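Local coordinates for protein putative N-acetylmuramoyl-L-alanine amidase,autolysin cwp6 (Peptoclostridium difficile, PDB 5J72) that probably cleaves the amide bond between N-acetylmuramic acid and L-alanine in peptidoglycan, as a zinc-binding autolysin with cell-wall-anchoring CWB2 repeats, at residues Thr554-Ala559 with Arg575-Arg580. Numbering follows the deposited sequence.
Sequences TTKTAA and RGIKTR
The flat group that meets I577 from the helix side is the peptide carbonyl of A559: CG2 of I577 sits over its face, 3.7 Å from O of A559; neither segment contributes an aromatic ring. A second carbonyl, that of R575, is held within the strand by K578: NZ donates to R575 O at 2.8 Å, approaching from above the carbonyl plane, 45° out of it. This ammonium also forms a salt bridge with E542, as does NE of the R575 guanidinium, while NH1 of R575 bonds to the backbone O of N539.

Apart from that methyl-carbonyl approach, the side-chain contacts across the interface are aliphatic. I577 places CG1 between its backbone N and carbonyl carbon (chi1 57°), which leaves CG2 anti to the carbonyl carbon and sends the two branches to different partners. CG2 abuts the methyl of A559, with CB of A559 3.6 Å from CG2 of I577. The longer branch ends against K556, with CD1 of I577 3.7 Å from CG of K556 and close to CE of K556 as well. K556 is extended, and its methylene chain crosses the isoleucine at about a right angle. Its NZ is engaged elsewhere, by the backbone O of K550.

These contacts join helix 554-569 to strand 574-578 in a beta-alpha-beta crossover: the chain leaves strand 541-544, passes through the helix and returns as the parallel neighbour, an outermost strand of the six-stranded amidase sheet. S560 and L563 of the helix and Y545 also touch I577. With 144 Å² buried in total and only carbon-carbon and methyl-carbonyl approaches between the segments, the interface is plain van der Waals packing; the polar ends of K556, R575 and K578 are engaged away from it, and K556 contributes here through its hydrocarbon stem.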
loop_
_atom_site.group_PDB
_atom_site.type_symbol
_atom_site.label_atom_id
_atom_site.label_comp_id
_atom_site.label_asym_id
_atom_site.label_seq_id
_atom_site.Cartn_x
_atom_site.Cartn_y
_atom_site.Cartn_z
ATOM N N THR A 554 -13.835 -29.744 -22.655
ATOM C CA THR A 554 -13.123 -28.759 -21.840
ATOM C C THR A 554 -13.603 -28.732 -20.394
ATOM O O THR A 554 -12.760 -28.739 -19.515
ATOM C CB THR A 554 -13.269 -27.360 -22.472
ATOM O OG1 THR A 554 -12.808 -27.429 -23.831
ATOM C CG2 THR A 554 -12.438 -26.279 -21.729
ATOM N N THR A 555 -14.932 -28.746 -20.117
ATOM C CA THR A 555 -15.358 -28.629 -18.711
ATOM C C THR A 555 -15.126 -29.868 -17.945
ATOM O O THR A 555 -14.943 -29.839 -16.734
ATOM C CB THR A 555 -16.843 -28.135 -18.594
ATOM O OG1 THR A 555 -17.744 -29.185 -18.966
ATOM C CG2 THR A 555 -17.098 -26.957 -19.490
ATOM N N LYS A 556 -15.131 -31.015 -18.612
ATOM C CA LYS A 556 -14.810 -32.246 -17.874
ATOM C C LYS A 556 -13.272 -32.258 -17.517
ATOM O O LYS A 556 -12.894 -32.693 -16.442
ATOM C CB LYS A 556 -15.132 -33.494 -18.771
ATOM C CG LYS A 556 -15.031 -34.762 -17.951
ATOM C CD LYS A 556 -15.322 -36.012 -18.835
ATOM C CE LYS A 556 -15.592 -37.216 -17.926
ATOM N NZ LYS A 556 -16.071 -38.368 -18.736
ATOM N N THR A 557 -12.421 -31.825 -18.454
ATOM C CA THR A 557 -10.979 -31.782 -18.191
ATOM C C THR A 557 -10.721 -30.759 -17.056
ATOM O O THR A 557 -9.957 -31.038 -16.118
ATOM C CB THR A 557 -10.242 -31.365 -19.453
ATOM O OG1 THR A 557 -10.491 -32.367 -20.470
ATOM C CG2 THR A 557 -8.744 -31.234 -19.224
ATOM N N ALA A 558 -11.372 -29.602 -17.160
ATOM C CA ALA A 558 -11.224 -28.533 -16.141
ATOM C C ALA A 558 -11.617 -29.082 -14.800
ATOM O O ALA A 558 -10.871 -28.962 -13.840
ATOM C CB ALA A 558 -12.124 -27.348 -16.518
ATOM N N ALA A 559 -12.774 -29.758 -14.685
ATOM C CA ALA A 559 -13.195 -30.245 -13.364
ATOM C C ALA A 559 -12.261 -31.316 -12.806
ATOM O O ALA A 559 -12.018 -31.378 -11.594
ATOM C CB ALA A 559 -14.656 -30.803 -13.459
ATOM N N ARG A 575 -15.526 -36.605 -3.926
ATOM C CA ARG A 575 -16.874 -36.923 -4.363
ATOM C C ARG A 575 -16.975 -36.967 -5.874
ATOM O O ARG A 575 -18.034 -37.277 -6.418
ATOM C CB ARG A 575 -17.873 -35.944 -3.738
ATOM C CG ARG A 575 -17.628 -35.761 -2.214
ATOM C CD ARG A 575 -18.448 -34.582 -1.635
ATOM N NE ARG A 575 -19.857 -34.686 -2.021
ATOM C CZ ARG A 575 -20.807 -35.167 -1.227
ATOM N NH1 ARG A 575 -20.511 -35.567 0.008
ATOM N NH2 ARG A 575 -22.056 -35.265 -1.663
ATOM N N GLY A 576 -15.884 -36.668 -6.575
ATOM C CA GLY A 576 -15.881 -36.787 -8.023
ATOM C C GLY A 576 -16.410 -35.569 -8.736
ATOM O O GLY A 576 -16.812 -34.615 -8.085
ATOM N N ILE A 577 -16.391 -35.611 -10.077
ATOM C CA ILE A 577 -16.912 -34.555 -10.911
ATOM C C ILE A 577 -18.362 -35.003 -11.226
ATOM O O ILE A 577 -18.600 -36.213 -11.378
ATOM C CB ILE A 577 -16.013 -34.365 -12.132
ATOM C CG1 ILE A 577 -15.859 -35.651 -12.958
ATOM C CG2 ILE A 577 -14.620 -33.941 -11.633
ATOM C CD1 ILE A 577 -15.292 -35.368 -14.343
ATOM N N LYS A 578 -19.315 -34.083 -11.310
ATOM C CA LYS A 578 -20.713 -34.452 -11.498
ATOM C C LYS A 578 -21.453 -33.625 -12.518
ATOM O O LYS A 578 -21.035 -32.505 -12.842
ATOM C CB LYS A 578 -21.416 -34.239 -10.203
ATOM C CG LYS A 578 -20.934 -35.043 -9.059
ATOM C CD LYS A 578 -21.796 -34.709 -7.888
ATOM C CE LYS A 578 -21.795 -35.788 -6.847
ATOM N NZ LYS A 578 -20.489 -35.888 -6.176
ATOM N N THR A 579 -22.538 -34.180 -13.099
ATOM C CA THR A 579 -23.371 -33.387 -13.972
ATOM C C THR A 579 -24.760 -33.453 -13.315
ATOM O O THR A 579 -25.028 -34.332 -12.491
ATOM C CB THR A 579 -23.404 -33.819 -15.415
ATOM O OG1 THR A 579 -23.965 -35.132 -15.508
ATOM C CG2 THR A 579 -22.069 -33.809 -16.036
ATOM N N ARG A 580 -25.621 -32.501 -13.645
ATOM C CA ARG A 580 -26.955 -32.457 -13.078
ATOM C C ARG A 580 -27.830 -31.743 -14.097
ATOM O O ARG A 580 -27.444 -30.717 -14.659
ATOM C CB ARG A 580 -26.925 -31.781 -11.737
ATOM C CG ARG A 580 -28.199 -32.029 -10.977
ATOM C CD ARG A 580 -28.396 -31.005 -9.885
ATOM N NE ARG A 580 -29.816 -30.908 -9.545
ATOM C CZ ARG A 580 -30.262 -30.506 -8.364
ATOM N NH1 ARG A 580 -29.407 -30.166 -7.407
ATOM N NH2 ARG A 580 -31.568 -30.431 -8.131
#